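Local coordinates for CD38 molecule (Bos taurus, PDB 3P5S), which belongs to the ADP-ribosyl cyclase family of enzymes and holds the ligand AVU in a pocket, at residues Q115-K120 / N194-V199. Residues are numbered along the deposited sequence; the frame is centred on the assembly and turned at random. Where two conformers were deposited one is given.
With AVU ([(2R,3S,4R,5R)-5-(6-amino-9H-purin-9-yl)-3,4-dihydroxytetrahydrofuran-2-yl]methyl [(2R,3R,4R)-4-fluoro-3-hydroxytetrahydrofuran-2-yl]methyl dihydrogen diphosphate), chain E.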
loop_
_atom_site.group_PDB
_atom_site.type_symbol
_atom_site.label_atom_id
_atom_site.label_comp_id
_atom_site.label_asym_id
_atom_site.label_seq_id
_atom_site.Cartn_x
_atom_site.Cartn_y
_atom_site.Cartn_z
ATOM N N GLN A 115 -2.934 0.945 -12.460
ATOM C CA GLN A 115 -2.355 1.008 -11.132
ATOM C C GLN A 115 -2.460 2.404 -10.531
ATOM O O GLN A 115 -2.189 3.429 -11.203
ATOM C CB GLN A 115 -0.892 0.556 -11.159
ATOM C CG GLN A 115 -0.331 0.273 -9.778
ATOM C CD GLN A 115 0.956 -0.533 -9.817
ATOM O OE1 GLN A 115 1.252 -1.206 -10.796
ATOM N NE2 GLN A 115 1.723 -0.460 -8.746
ATOM N N VAL A 116 -2.847 2.441 -9.261
ATOM C CA VAL A 116 -3.013 3.708 -8.549
ATOM C C VAL A 116 -2.291 3.727 -7.205
ATOM O O VAL A 116 -2.502 2.861 -6.358
ATOM C CB VAL A 116 -4.520 4.037 -8.332
ATOM C CG1 VAL A 116 -4.680 5.333 -7.510
ATOM C CG2 VAL A 116 -5.225 4.151 -9.677
ATOM N N PHE A 117 -1.423 4.716 -7.020
ATOM C CA PHE A 117 -0.765 4.956 -5.737
ATOM C C PHE A 117 -1.463 6.090 -5.009
ATOM O O PHE A 117 -2.209 6.853 -5.622
ATOM C CB PHE A 117 0.694 5.356 -5.944
ATOM C CG PHE A 117 1.534 4.295 -6.605
ATOM C CD1 PHE A 117 2.298 3.432 -5.842
ATOM C CD2 PHE A 117 1.570 4.175 -7.982
ATOM C CE1 PHE A 117 3.072 2.458 -6.424
ATOM C CE2 PHE A 117 2.346 3.185 -8.589
ATOM C CZ PHE A 117 3.110 2.334 -7.801
ATOM N N TRP A 118 -1.227 6.200 -3.705
ATOM C CA TRP A 118 -1.761 7.308 -2.929
ATOM C C TRP A 118 -0.852 7.585 -1.736
ATOM O O TRP A 118 -0.050 6.737 -1.339
ATOM C CB TRP A 118 -3.176 6.986 -2.435
ATOM C CG TRP A 118 -3.255 5.658 -1.724
ATOM C CD1 TRP A 118 -3.529 4.445 -2.294
ATOM C CD2 TRP A 118 -3.030 5.404 -0.325
ATOM N NE1 TRP A 118 -3.513 3.458 -1.339
ATOM C CE2 TRP A 118 -3.196 4.013 -0.124
ATOM C CE3 TRP A 118 -2.720 6.215 0.777
ATOM C CZ2 TRP A 118 -3.043 3.416 1.129
ATOM C CZ3 TRP A 118 -2.574 5.612 2.037
ATOM C CH2 TRP A 118 -2.755 4.234 2.199
ATOM N N SER A 119 -1.007 8.760 -1.143
ATOM C CA SER A 119 -0.245 9.140 0.023
ATOM C C SER A 119 -1.073 10.217 0.704
ATOM O O SER A 119 -1.328 11.263 0.102
ATOM C CB SER A 119 1.129 9.695 -0.392
ATOM O OG SER A 119 2.020 9.649 0.703
ATOM N N LYS A 120 -1.519 9.939 1.927
ATOM C CA LYS A 120 -2.375 10.843 2.697
ATOM C C LYS A 120 -3.755 11.068 2.069
ATOM O O LYS A 120 -4.415 12.059 2.356
ATOM C CB LYS A 120 -1.686 12.191 2.921
ATOM C CG LYS A 120 -0.176 12.146 2.873
ATOM C CD LYS A 120 0.412 11.763 4.208
ATOM C CE LYS A 120 1.876 11.385 4.061
ATOM N NZ LYS A 120 2.435 10.863 5.327
ATOM N N ASN A 194 3.323 0.783 -17.843
ATOM C CA ASN A 194 2.634 1.763 -18.680
ATOM C C ASN A 194 2.251 2.986 -17.837
ATOM O O ASN A 194 3.053 3.456 -17.033
ATOM C CB ASN A 194 1.437 1.141 -19.402
ATOM C CG ASN A 194 1.858 0.109 -20.475
ATOM O OD1 ASN A 194 3.013 0.053 -20.880
ATOM N ND2 ASN A 194 0.907 -0.681 -20.943
ATOM N N THR A 195 1.051 3.516 -18.003
ATOM C CA THR A 195 0.685 4.677 -17.204
ATOM C C THR A 195 0.264 4.267 -15.779
ATOM O O THR A 195 -0.491 3.310 -15.589
ATOM C CB THR A 195 -0.421 5.513 -17.875
ATOM O OG1 THR A 195 0.073 6.051 -19.105
ATOM C CG2 THR A 195 -0.840 6.678 -16.973
ATOM N N VAL A 196 0.793 4.964 -14.783
ATOM C CA VAL A 196 0.338 4.776 -13.410
ATOM C C VAL A 196 -0.081 6.137 -12.875
ATOM O O VAL A 196 0.389 7.157 -13.339
ATOM C CB VAL A 196 1.417 4.152 -12.488
ATOM C CG1 VAL A 196 2.274 3.115 -13.244
ATOM C CG2 VAL A 196 2.286 5.223 -11.895
ATOM N N ARG A 197 -1.001 6.158 -11.916
ATOM C CA ARG A 197 -1.452 7.447 -11.384
ATOM C C ARG A 197 -1.215 7.492 -9.877
ATOM O O ARG A 197 -1.174 6.460 -9.227
ATOM C CB ARG A 197 -2.916 7.660 -11.694
ATOM C CG ARG A 197 -3.260 7.344 -13.125
ATOM C CD ARG A 197 -4.373 6.355 -13.152
ATOM N NE ARG A 197 -4.455 5.737 -14.458
ATOM C CZ ARG A 197 -3.798 4.637 -14.804
ATOM N NH1 ARG A 197 -2.994 4.004 -13.929
ATOM N NH2 ARG A 197 -3.943 4.181 -16.037
ATOM N N VAL A 198 -1.039 8.690 -9.332
ATOM C CA VAL A 198 -0.938 8.847 -7.896
ATOM C C VAL A 198 -1.837 9.984 -7.446
ATOM O O VAL A 198 -1.910 11.036 -8.100
ATOM C CB VAL A 198 0.507 9.117 -7.439
ATOM C CG1 VAL A 198 1.009 10.443 -7.990
ATOM C CG2 VAL A 198 0.582 9.105 -5.897
ATOM N N VAL A 199 -2.526 9.768 -6.331
ATOM C CA VAL A 199 -3.402 10.793 -5.773
ATOM C C VAL A 199 -2.740 11.301 -4.526
ATOM O O VAL A 199 -2.438 10.510 -3.614
ATOM C CB VAL A 199 -4.780 10.224 -5.390
ATOM C CG1 VAL A 199 -5.671 11.314 -4.779
ATOM C CG2 VAL A 199 -5.447 9.536 -6.608
HETATM N N1 AVU E . -4.036 -1.040 5.111
HETATM C C2 AVU E . -3.576 -0.618 6.305
HETATM N N3 AVU E . -2.441 0.114 6.337
HETATM C C4 AVU E . -1.760 0.424 5.219
HETATM C C5 AVU E . -2.211 0.003 3.981
HETATM C C6 AVU E . -3.376 -0.744 3.967
HETATM N N6 AVU E . -3.900 -1.218 2.715
HETATM N N7 AVU E . -1.331 0.463 3.051
HETATM C C8 AVU E . -0.348 1.139 3.701
HETATM N N9 AVU E . -0.623 1.117 5.033
HETATM P PA AVU E . 0.482 7.501 4.379
HETATM P PB AVU E . 2.042 6.206 2.432
HETATM C "C1'" AVU E . 0.094 1.718 6.159
HETATM O O1A AVU E . 1.445 8.552 4.852
HETATM O O1B AVU E . 2.979 5.946 3.598
HETATM C C1R AVU E . 1.823 1.960 -0.562
HETATM C "C2'" AVU E . 1.563 1.865 5.985
HETATM O "O2'" AVU E . 2.243 1.311 7.077
HETATM O O2A AVU E . -0.951 7.990 4.333
HETATM O O2B AVU E . 2.709 6.855 1.243
HETATM C C2R AVU E . 0.649 2.190 -1.458
HETATM F F2R AVU E . -0.393 1.625 -0.847
HETATM C "C3'" AVU E . 1.801 3.287 5.867
HETATM O "O3'" AVU E . 2.933 3.660 6.561
HETATM O O3A AVU E . 0.819 7.082 2.898
HETATM C C3R AVU E . 0.409 3.599 -1.454
HETATM O O3R AVU E . 0.590 4.130 -2.743
HETATM C "C4'" AVU E . 0.525 4.000 6.338
HETATM O "O4'" AVU E . -0.441 3.017 6.553
HETATM C C4R AVU E . 1.373 4.200 -0.485
HETATM O O4R AVU E . 2.370 3.197 -0.271
HETATM C "C5'" AVU E . 0.014 5.108 5.393
HETATM O "O5'" AVU E . 0.750 6.293 5.382
HETATM C C5R AVU E . 0.713 4.651 0.776
HETATM O O5R AVU E . 1.457 4.779 1.947
#
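Gln-115 O takes two hydrogen bonds from Arg-197 across the parallel strands 115-119 and 195-201. Arg-197 N lies 3.1 Å from Gln-115 O and points nearly straight at it, whereas Arg-197 NH1, 2.9 Å from the same oxygen, has an N-H...O angle of 131° and is tilted from the carbonyl plane. The arginine chain, bent at chi2 (126°), brings the guanidinium edge-on to Gln-115 O, which lies near its plane; Thr-195 O receives a weak bond from the same NH1. Val-116 faces the other side of the sheet from Phe-117, and its CG1 lies loosely against Val-199 CG2 on the face where helix 122-132 touches Val-199 and Arg-197.

Phe-117 grips strand 195-201 through both backbone polar atoms: its N donates to Arg-197 O at 2.8 Å, and its O accepts from Val-199 N at 3.0 Å. Chi1 of -63°, with CG anti to the carbonyl carbon, swings the ring back toward the Gln-115 end, on the sheet face it shares with Val-196 and Val-198. There CE2 meets Val-196 CG2 at 3.9 Å, while CB rests on Val-198 CG2 and the ring also meets Phe-188.

From Trp-118 to Lys-120, several backbone and side-chain groups bond to AVU. Trp-118 N donates to AVU O3R at 2.9 Å, and C5R lies over one face of the indole, whose NE1 is held by Glu-138. Ser-119 N makes a weak bond to Val-199 O, while its OG donates to the phosphate oxygen O2B. Lys-120 reaches the other phosphate through its backbone N and NZ, the latter 2.6 Å from AVU O1A and also salt-bridged to Asp-209. This edge strand of the four-stranded parallel sheet thus runs at its C-terminal end into a diphosphate-binding site, a common place for ligand pockets in parallel alpha/beta folds.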